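PDB 2PTM: hyperpolarization-activated (Ih) channel from Strongylocentrotus purpuratus, which probably forms a voltage-gated, potassium-conducting channel of the HCN type, whose carboxy-terminal region, the part crystallised, carries the C-linker and a cyclic-nucleotide-binding domain holding cAMP. Local coordinates for residues R61-V73 with N85-E97. Residues are numbered along the deposited sequence; the frame is centred on the assembly and turned at random.
Sequences RQDVANYNCRDLV and NFVTRVVTLLEFE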
ATOM      1  N   ARG A  61      21.138  -4.428  -2.782  1.00 25.99           N
ATOM      2  CA  ARG A  61      20.013  -5.012  -3.520  1.00 27.43           C
ATOM      3  C   ARG A  61      20.388  -5.337  -4.958  1.00 30.22           C
ATOM      4  O   ARG A  61      19.966  -6.357  -5.501  1.00 29.85           O
ATOM      5  CB  ARG A  61      18.792  -4.092  -3.512  1.00 30.58           C
ATOM      6  CG  ARG A  61      18.003  -4.108  -2.220  1.00 32.51           C
ATOM      7  CD  ARG A  61      16.639  -3.467  -2.415  1.00 35.57           C
ATOM      8  NE  ARG A  61      16.755  -2.053  -2.739  1.00 37.19           N
ATOM      9  CZ  ARG A  61      16.924  -1.096  -1.827  1.00 38.14           C
ATOM     10  NH1 ARG A  61      16.986  -1.414  -0.541  1.00 39.84           N
ATOM     11  NH2 ARG A  61      17.027   0.174  -2.199  1.00 36.73           N
ATOM     12  N   GLN A  62      21.169  -4.463  -5.584  1.00 29.38           N
ATOM     13  CA  GLN A  62      21.596  -4.705  -6.961  1.00 29.79           C
ATOM     14  C   GLN A  62      22.583  -5.857  -7.009  1.00 30.96           C
ATOM     15  O   GLN A  62      22.499  -6.722  -7.885  1.00 33.88           O
ATOM     16  CB  GLN A  62      22.218  -3.448  -7.578  1.00 29.91           C
ATOM     17  CG  GLN A  62      21.220  -2.331  -7.820  1.00 31.21           C
ATOM     18  CD  GLN A  62      21.884  -0.993  -8.090  1.00 33.99           C
ATOM     19  OE1 GLN A  62      23.076  -0.808  -7.834  1.00 36.21           O
ATOM     20  NE2 GLN A  62      21.107  -0.046  -8.599  1.00 33.62           N
ATOM     21  N   ASP A  63      23.520  -5.868  -6.065  1.00 29.68           N
ATOM     22  CA  ASP A  63      24.517  -6.934  -6.006  1.00 33.07           C
ATOM     23  C   ASP A  63      23.851  -8.286  -5.798  1.00 35.26           C
ATOM     24  O   ASP A  63      24.191  -9.268  -6.462  1.00 37.85           O
ATOM     25  CB  ASP A  63      25.525  -6.670  -4.883  1.00 35.69           C
ATOM     26  CG  ASP A  63      26.416  -5.484  -5.171  1.00 40.39           C
ATOM     27  OD1 ASP A  63      26.384  -4.968  -6.304  1.00 41.89           O
ATOM     28  OD2 ASP A  63      27.154  -5.061  -4.260  1.00 44.46           O
ATOM     29  N   VAL A  64      22.895  -8.340  -4.882  1.00 32.58           N
ATOM     30  CA  VAL A  64      22.225  -9.605  -4.604  1.00 35.79           C
ATOM     31  C   VAL A  64      21.353 -10.043  -5.780  1.00 36.27           C
ATOM     32  O   VAL A  64      21.373 -11.208  -6.170  1.00 38.41           O
ATOM     33  CB  VAL A  64      21.399  -9.555  -3.302  1.00 38.01           C
ATOM     34  CG1 VAL A  64      20.699 -10.889  -3.080  1.00 39.82           C
ATOM     35  CG2 VAL A  64      22.304  -9.218  -2.119  1.00 38.82           C
ATOM     36  N   ALA A  65      20.604  -9.115  -6.368  1.00 34.02           N
ATOM     37  CA  ALA A  65      19.761  -9.484  -7.504  1.00 33.16           C
ATOM     38  C   ALA A  65      20.614  -9.936  -8.694  1.00 35.53           C
ATOM     39  O   ALA A  65      20.277 -10.902  -9.388  1.00 37.36           O
ATOM     40  CB  ALA A  65      18.848  -8.332  -7.900  1.00 33.50           C
ATOM     41  N   ASN A  66      21.722  -9.242  -8.926  1.00 34.26           N
ATOM     42  CA  ASN A  66      22.624  -9.621 -10.007  1.00 34.94           C
ATOM     43  C   ASN A  66      23.189 -11.015  -9.799  1.00 34.87           C
ATOM     44  O   ASN A  66      23.308 -11.788 -10.749  1.00 35.94           O
ATOM     45  CB  ASN A  66      23.764  -8.613 -10.166  1.00 33.93           C
ATOM     46  CG  ASN A  66      23.441  -7.520 -11.174  1.00 34.20           C
ATOM     47  OD1 ASN A  66      23.132  -7.793 -12.333  1.00 35.89           O
ATOM     48  ND2 ASN A  66      23.534  -6.284 -10.743  1.00 33.94           N
ATOM     49  N   TYR A  67      23.544 -11.341  -8.559  1.00 34.29           N
ATOM     50  CA  TYR A  67      24.101 -12.670  -8.300  1.00 37.79           C
ATOM     51  C   TYR A  67      23.057 -13.774  -8.441  1.00 42.38           C
ATOM     52  O   TYR A  67      23.307 -14.810  -9.069  1.00 42.91           O
ATOM     53  CB  TYR A  67      24.772 -12.760  -6.929  1.00 43.24           C
ATOM     54  CG  TYR A  67      25.552 -14.050  -6.779  1.00 47.91           C
ATOM     55  CD1 TYR A  67      26.879 -14.131  -7.181  1.00 51.16           C
ATOM     56  CD2 TYR A  67      24.949 -15.202  -6.279  1.00 52.26           C
ATOM     57  CE1 TYR A  67      27.592 -15.320  -7.063  1.00 54.59           C
ATOM     58  CE2 TYR A  67      25.652 -16.389  -6.159  1.00 53.03           C
ATOM     59  CZ  TYR A  67      26.974 -16.443  -6.552  1.00 55.89           C
ATOM     60  OH  TYR A  67      27.684 -17.623  -6.441  1.00 59.89           O
ATOM     61  N   ASN A  68      21.890 -13.565  -7.848  1.00 44.85           N
ATOM     62  CA  ASN A  68      20.836 -14.568  -7.912  1.00 47.31           C
ATOM     63  C   ASN A  68      20.336 -14.796  -9.336  1.00 46.89           C
ATOM     64  O   ASN A  68      19.889 -15.894  -9.676  1.00 46.17           O
ATOM     65  CB  ASN A  68      19.682 -14.204  -6.978  1.00 47.90           C
ATOM     66  CG  ASN A  68      20.096 -14.206  -5.522  1.00 48.01           C
ATOM     67  OD1 ASN A  68      21.162 -14.716  -5.171  1.00 47.22           O
ATOM     68  ND2 ASN A  68      19.260 -13.635  -4.667  1.00 47.85           N
ATOM     69  N   CYS A  69      20.429 -13.761 -10.169  1.00 46.34           N
ATOM     70  CA  CYS A  69      19.969 -13.847 -11.557  1.00 46.90           C
ATOM     71  C   CYS A  69      21.103 -14.067 -12.567  1.00 43.38           C
ATOM     72  O   CYS A  69      20.887 -13.971 -13.770  1.00 41.78           O
ATOM     73  CB  CYS A  69      19.179 -12.587 -11.941  1.00 49.57           C
ATOM     74  SG  CYS A  69      17.543 -12.420 -11.173  1.00 57.69           S
ATOM     75  N   ARG A  70      22.304 -14.365 -12.079  1.00 45.46           N
ATOM     76  CA  ARG A  70      23.477 -14.518 -12.942  1.00 47.50           C
ATOM     77  C   ARG A  70      23.286 -15.563 -14.053  1.00 45.92           C
ATOM     78  O   ARG A  70      23.557 -15.283 -15.225  1.00 44.73           O
ATOM     79  CB  ARG A  70      24.722 -14.846 -12.105  1.00 56.71           C
ATOM     80  CG  ARG A  70      24.683 -16.216 -11.439  1.00 65.63           C
ATOM     81  CD  ARG A  70      25.731 -16.365 -10.340  1.00 72.11           C
ATOM     82  NE  ARG A  70      25.769 -17.735  -9.830  1.00 76.29           N
ATOM     83  CZ  ARG A  70      24.938 -18.219  -8.911  1.00 79.10           C
ATOM     84  NH1 ARG A  70      23.997 -17.446  -8.388  1.00 78.88           N
ATOM     85  NH2 ARG A  70      25.046 -19.482  -8.514  1.00 81.14           N
ATOM     86  N   ASP A  71      22.818 -16.756 -13.685  1.00 43.64           N
ATOM     87  CA  ASP A  71      22.587 -17.828 -14.653  1.00 43.04           C
ATOM     88  C   ASP A  71      21.512 -17.456 -15.671  1.00 39.97           C
ATOM     89  O   ASP A  71      21.645 -17.752 -16.859  1.00 41.27           O
ATOM     90  CB  ASP A  71      22.212 -19.131 -13.941  1.00 43.02           C
ATOM     91  N   LEU A  72      20.436 -16.824 -15.209  1.00 38.05           N
ATOM     92  CA  LEU A  72      19.381 -16.406 -16.129  1.00 33.99           C
ATOM     93  C   LEU A  72      19.946 -15.414 -17.127  1.00 33.22           C
ATOM     94  O   LEU A  72      19.736 -15.557 -18.330  1.00 35.25           O
ATOM     95  CB  LEU A  72      18.193 -15.783 -15.397  1.00 35.63           C
ATOM     96  CG  LEU A  72      17.137 -15.151 -16.318  1.00 32.30           C
ATOM     97  CD1 LEU A  72      16.280 -16.226 -16.977  1.00 30.24           C
ATOM     98  CD2 LEU A  72      16.260 -14.193 -15.544  1.00 34.74           C
ATOM     99  N   VAL A  73      20.672 -14.413 -16.629  1.00 29.85           N
ATOM    100  CA  VAL A  73      21.211 -13.378 -17.501  1.00 30.42           C
ATOM    101  C   VAL A  73      22.144 -13.977 -18.549  1.00 33.88           C
ATOM    102  O   VAL A  73      22.081 -13.608 -19.715  1.00 35.87           O
ATOM    103  CB  VAL A  73      21.931 -12.257 -16.719  1.00 33.18           C
ATOM    104  CG1 VAL A  73      22.614 -11.305 -17.683  1.00 35.05           C
ATOM    105  CG2 VAL A  73      20.946 -11.500 -15.856  1.00 31.86           C
ATOM    106  N   ASN A  85      23.807  -1.188 -16.895  1.00 39.02           N
ATOM    107  CA  ASN A  85      22.753  -0.490 -16.165  1.00 37.33           C
ATOM    108  C   ASN A  85      21.372  -1.015 -16.538  1.00 36.51           C
ATOM    109  O   ASN A  85      20.471  -1.043 -15.697  1.00 34.66           O
ATOM    110  CB  ASN A  85      22.822   1.017 -16.404  1.00 35.97           C
ATOM    111  CG  ASN A  85      24.077   1.645 -15.825  1.00 37.10           C
ATOM    112  OD1 ASN A  85      24.577   1.219 -14.779  1.00 38.06           O
ATOM    113  ND2 ASN A  85      24.589   2.672 -16.499  1.00 36.91           N
ATOM    114  N   PHE A  86      21.203  -1.406 -17.802  1.00 37.33           N
ATOM    115  CA  PHE A  86      19.965  -2.059 -18.248  1.00 37.40           C
ATOM    116  C   PHE A  86      19.762  -3.388 -17.528  1.00 37.68           C
ATOM    117  O   PHE A  86      18.704  -3.629 -16.942  1.00 37.98           O
ATOM    118  CB  PHE A  86      19.939  -2.269 -19.775  1.00 37.18           C
ATOM    119  CG  PHE A  86      18.730  -3.056 -20.270  1.00 38.81           C
ATOM    120  CD1 PHE A  86      17.494  -2.442 -20.419  1.00 38.74           C
ATOM    121  CD2 PHE A  86      18.835  -4.399 -20.579  1.00 39.60           C
ATOM    122  CE1 PHE A  86      16.385  -3.150 -20.856  1.00 38.32           C
ATOM    123  CE2 PHE A  86      17.731  -5.118 -21.031  1.00 42.55           C
ATOM    124  CZ  PHE A  86      16.503  -4.490 -21.171  1.00 39.66           C
ATOM    125  N   VAL A  87      20.774  -4.250 -17.568  1.00 37.13           N
ATOM    126  CA  VAL A  87      20.671  -5.547 -16.907  1.00 36.42           C
ATOM    127  C   VAL A  87      20.380  -5.368 -15.408  1.00 33.97           C
ATOM    128  O   VAL A  87      19.505  -6.027 -14.850  1.00 32.32           O
ATOM    129  CB  VAL A  87      21.942  -6.387 -17.095  1.00 38.67           C
ATOM    130  CG1 VAL A  87      21.803  -7.717 -16.363  1.00 39.77           C
ATOM    131  CG2 VAL A  87      22.222  -6.605 -18.577  1.00 43.17           C
ATOM    132  N   THR A  88      21.100  -4.462 -14.757  1.00 31.48           N
ATOM    133  CA  THR A  88      20.869  -4.239 -13.334  1.00 31.55           C
ATOM    134  C   THR A  88      19.434  -3.783 -13.039  1.00 32.10           C
ATOM    135  O   THR A  88      18.794  -4.261 -12.095  1.00 32.95           O
ATOM    136  CB  THR A  88      21.889  -3.248 -12.748  1.00 34.04           C
ATOM    137  OG1 THR A  88      23.184  -3.865 -12.741  1.00 36.39           O
ATOM    138  CG2 THR A  88      21.499  -2.865 -11.326  1.00 33.17           C
ATOM    139  N   ARG A  89      18.922  -2.871 -13.854  1.00 30.42           N
ATOM    140  CA  ARG A  89      17.566  -2.371 -13.665  1.00 34.09           C
ATOM    141  C   ARG A  89      16.538  -3.498 -13.771  1.00 32.16           C
ATOM    142  O   ARG A  89      15.646  -3.623 -12.931  1.00 32.01           O
ATOM    143  CB  ARG A  89      17.246  -1.280 -14.689  1.00 34.16           C
ATOM    144  CG  ARG A  89      15.884  -0.620 -14.479  1.00 35.97           C
ATOM    145  CD  ARG A  89      15.896   0.282 -13.260  1.00 37.99           C
ATOM    146  NE  ARG A  89      16.813   1.408 -13.435  1.00 40.51           N
ATOM    147  CZ  ARG A  89      17.115   2.288 -12.486  0.50 42.02           C
ATOM    148  NH1 ARG A  89      16.585   2.169 -11.276  0.50 40.89           N
ATOM    149  NH2 ARG A  89      17.951   3.286 -12.746  0.50 41.98           N
ATOM    150  N   VAL A  90      16.668  -4.320 -14.805  1.00 29.92           N
ATOM    151  CA  VAL A  90      15.737  -5.420 -15.019  1.00 30.24           C
ATOM    152  C   VAL A  90      15.757  -6.411 -13.865  1.00 31.56           C
ATOM    153  O   VAL A  90      14.710  -6.708 -13.288  1.00 30.78           O
ATOM    154  CB  VAL A  90      16.024  -6.157 -16.337  1.00 33.82           C
ATOM    155  CG1 VAL A  90      15.159  -7.415 -16.452  1.00 34.63           C
ATOM    156  CG2 VAL A  90      15.770  -5.225 -17.502  1.00 34.32           C
ATOM    157  N   VAL A  91      16.941  -6.907 -13.512  1.00 33.13           N
ATOM    158  CA  VAL A  91      17.024  -7.953 -12.496  1.00 33.14           C
ATOM    159  C   VAL A  91      16.484  -7.488 -11.147  1.00 31.55           C
ATOM    160  O   VAL A  91      15.997  -8.299 -10.374  1.00 31.78           O
ATOM    161  CB  VAL A  91      18.450  -8.560 -12.325  1.00 34.91           C
ATOM    162  CG1 VAL A  91      18.886  -9.313 -13.591  1.00 33.95           C
ATOM    163  CG2 VAL A  91      19.473  -7.503 -11.930  1.00 36.13           C
ATOM    164  N   THR A  92      16.559  -6.191 -10.867  1.00 32.57           N
ATOM    165  CA  THR A  92      16.052  -5.679  -9.596  1.00 31.62           C
ATOM    166  C   THR A  92      14.527  -5.569  -9.608  1.00 32.32           C
ATOM    167  O   THR A  92      13.901  -5.407  -8.562  1.00 35.33           O
ATOM    168  CB  THR A  92      16.653  -4.302  -9.236  1.00 35.74           C
ATOM    169  OG1 THR A  92      16.260  -3.334 -10.213  1.00 35.40           O
ATOM    170  CG2 THR A  92      18.173  -4.368  -9.163  1.00 35.97           C
ATOM    171  N   LEU A  93      13.927  -5.650 -10.791  1.00 29.45           N
ATOM    172  CA  LEU A  93      12.474  -5.551 -10.909  1.00 30.73           C
ATOM    173  C   LEU A  93      11.781  -6.881 -11.191  1.00 29.62           C
ATOM    174  O   LEU A  93      10.556  -6.957 -11.148  1.00 32.35           O
ATOM    175  CB  LEU A  93      12.080  -4.540 -11.986  1.00 31.08           C
ATOM    176  CG  LEU A  93      12.582  -3.103 -11.798  1.00 34.40           C
ATOM    177  CD1 LEU A  93      12.150  -2.255 -12.971  1.00 34.53           C
ATOM    178  CD2 LEU A  93      12.082  -2.501 -10.489  1.00 38.07           C
ATOM    179  N   LEU A  94      12.554  -7.920 -11.492  1.00 26.25           N
ATOM    180  CA  LEU A  94      11.971  -9.231 -11.790  1.00 24.76           C
ATOM    181  C   LEU A  94      11.283  -9.846 -10.565  1.00 25.67           C
ATOM    182  O   LEU A  94      11.732  -9.655  -9.441  1.00 27.41           O
ATOM    183  CB  LEU A  94      13.047 -10.183 -12.318  1.00 23.11           C
ATOM    184  CG  LEU A  94      13.665  -9.862 -13.679  1.00 23.94           C
ATOM    185  CD1 LEU A  94      14.760 -10.874 -13.999  1.00 26.42           C
ATOM    186  CD2 LEU A  94      12.600  -9.862 -14.766  1.00 24.21           C
ATOM    187  N   GLU A  95      10.191 -10.576 -10.785  1.00 24.47           N
ATOM    188  CA  GLU A  95       9.520 -11.305  -9.707  1.00 26.58           C
ATOM    189  C   GLU A  95       9.598 -12.805  -9.960  1.00 24.45           C
ATOM    190  O   GLU A  95       9.239 -13.274 -11.031  1.00 23.70           O
ATOM    191  CB  GLU A  95       8.053 -10.886  -9.604  1.00 28.38           C
ATOM    192  CG  GLU A  95       7.858  -9.493  -9.028  1.00 34.00           C
ATOM    193  CD  GLU A  95       8.184  -9.427  -7.546  0.50 34.97           C
ATOM    194  OE1 GLU A  95       8.046 -10.461  -6.862  0.50 33.69           O
ATOM    195  OE2 GLU A  95       8.576  -8.344  -7.067  0.50 37.03           O
ATOM    196  N   PHE A  96      10.064 -13.560  -8.973  1.00 22.42           N
ATOM    197  CA  PHE A  96      10.176 -15.014  -9.122  1.00 22.92           C
ATOM    198  C   PHE A  96       8.796 -15.666  -9.112  1.00 21.48           C
ATOM    199  O   PHE A  96       7.958 -15.351  -8.266  1.00 22.34           O
ATOM    200  CB  PHE A  96      11.020 -15.573  -7.983  1.00 25.26           C
ATOM    201  CG  PHE A  96      11.273 -17.046  -8.077  1.00 28.33           C
ATOM    202  CD1 PHE A  96      11.976 -17.574  -9.143  1.00 33.98           C
ATOM    203  CD2 PHE A  96      10.820 -17.903  -7.089  1.00 31.35           C
ATOM    204  CE1 PHE A  96      12.227 -18.932  -9.225  1.00 35.90           C
ATOM    205  CE2 PHE A  96      11.074 -19.268  -7.162  1.00 33.47           C
ATOM    206  CZ  PHE A  96      11.771 -19.782  -8.236  1.00 34.21           C
ATOM    207  N   GLU A  97       8.550 -16.565 -10.055  1.00 20.23           N
ATOM    208  CA  GLU A  97       7.274 -17.277 -10.111  1.00 21.35           C
ATOM    209  C   GLU A  97       7.572 -18.723 -10.434  1.00 20.45           C
ATOM    210  O   GLU A  97       8.526 -19.010 -11.152  1.00 22.80           O
ATOM    211  CB  GLU A  97       6.343 -16.687 -11.188  1.00 21.97           C
ATOM    212  CG  GLU A  97       5.848 -15.257 -10.881  1.00 22.11           C
ATOM    213  CD  GLU A  97       4.766 -14.781 -11.833  1.00 24.75           C
ATOM    214  OE1 GLU A  97       3.907 -15.597 -12.229  1.00 26.44           O
ATOM    215  OE2 GLU A  97       4.770 -13.586 -12.183  1.00 26.32           O
TER
HETATM  216  O   HOH W   1      24.335  -6.225 -14.410  1.00 37.21           O
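N66 and T88 make the polar link between the two segments: N66 ND2 donates to T88 OG1 at 3.2 Å, nearly straight at 174°, with the acceptor in the amide plane. A water bridges the pair, donating to N66 OD1 (2.9 Å) and also bonded to T88 OG1, so both ends of the amide are engaged; ND2 also reaches Q62 O weakly. An alanine in place of N66 would probably leave T88 OG1 without its cross-helix donor and the water without its amide acceptor.

The apolar contacts centre on V91. V91 CG2 touches N66 OD1, whereas V91 CG1, anti to the carbonyl carbon (chi1 -66°), packs against C69 CB at 3.7 Å and V73 CG2 at 3.8 Å. V73 also meets V87, their CG1 atoms 3.9 Å apart. At one end Q62 CG lies 3.6 Å from T88 CG2, the two side chains crossing at about a right angle; at the other, L72 CD2 and L94 CD1 meet tip to tip.

Helices 61-68 and 85-93 cross nearly perpendicularly (86°), their axes 8.6 Å apart at closest; A65 CB touches V91 O. C69 occupies the N-cap position of helix 70-75, which carries L72 and V73 onto residues 85-97. This packing probably lies where the C-linker passes into the cyclic-nucleotide-binding domain, as in related HCN channels: L72 and L94 both touch F117 and F166 of strands 114-118 and 163-169, while D63 salt-bridges K33 of a neighbouring subunit.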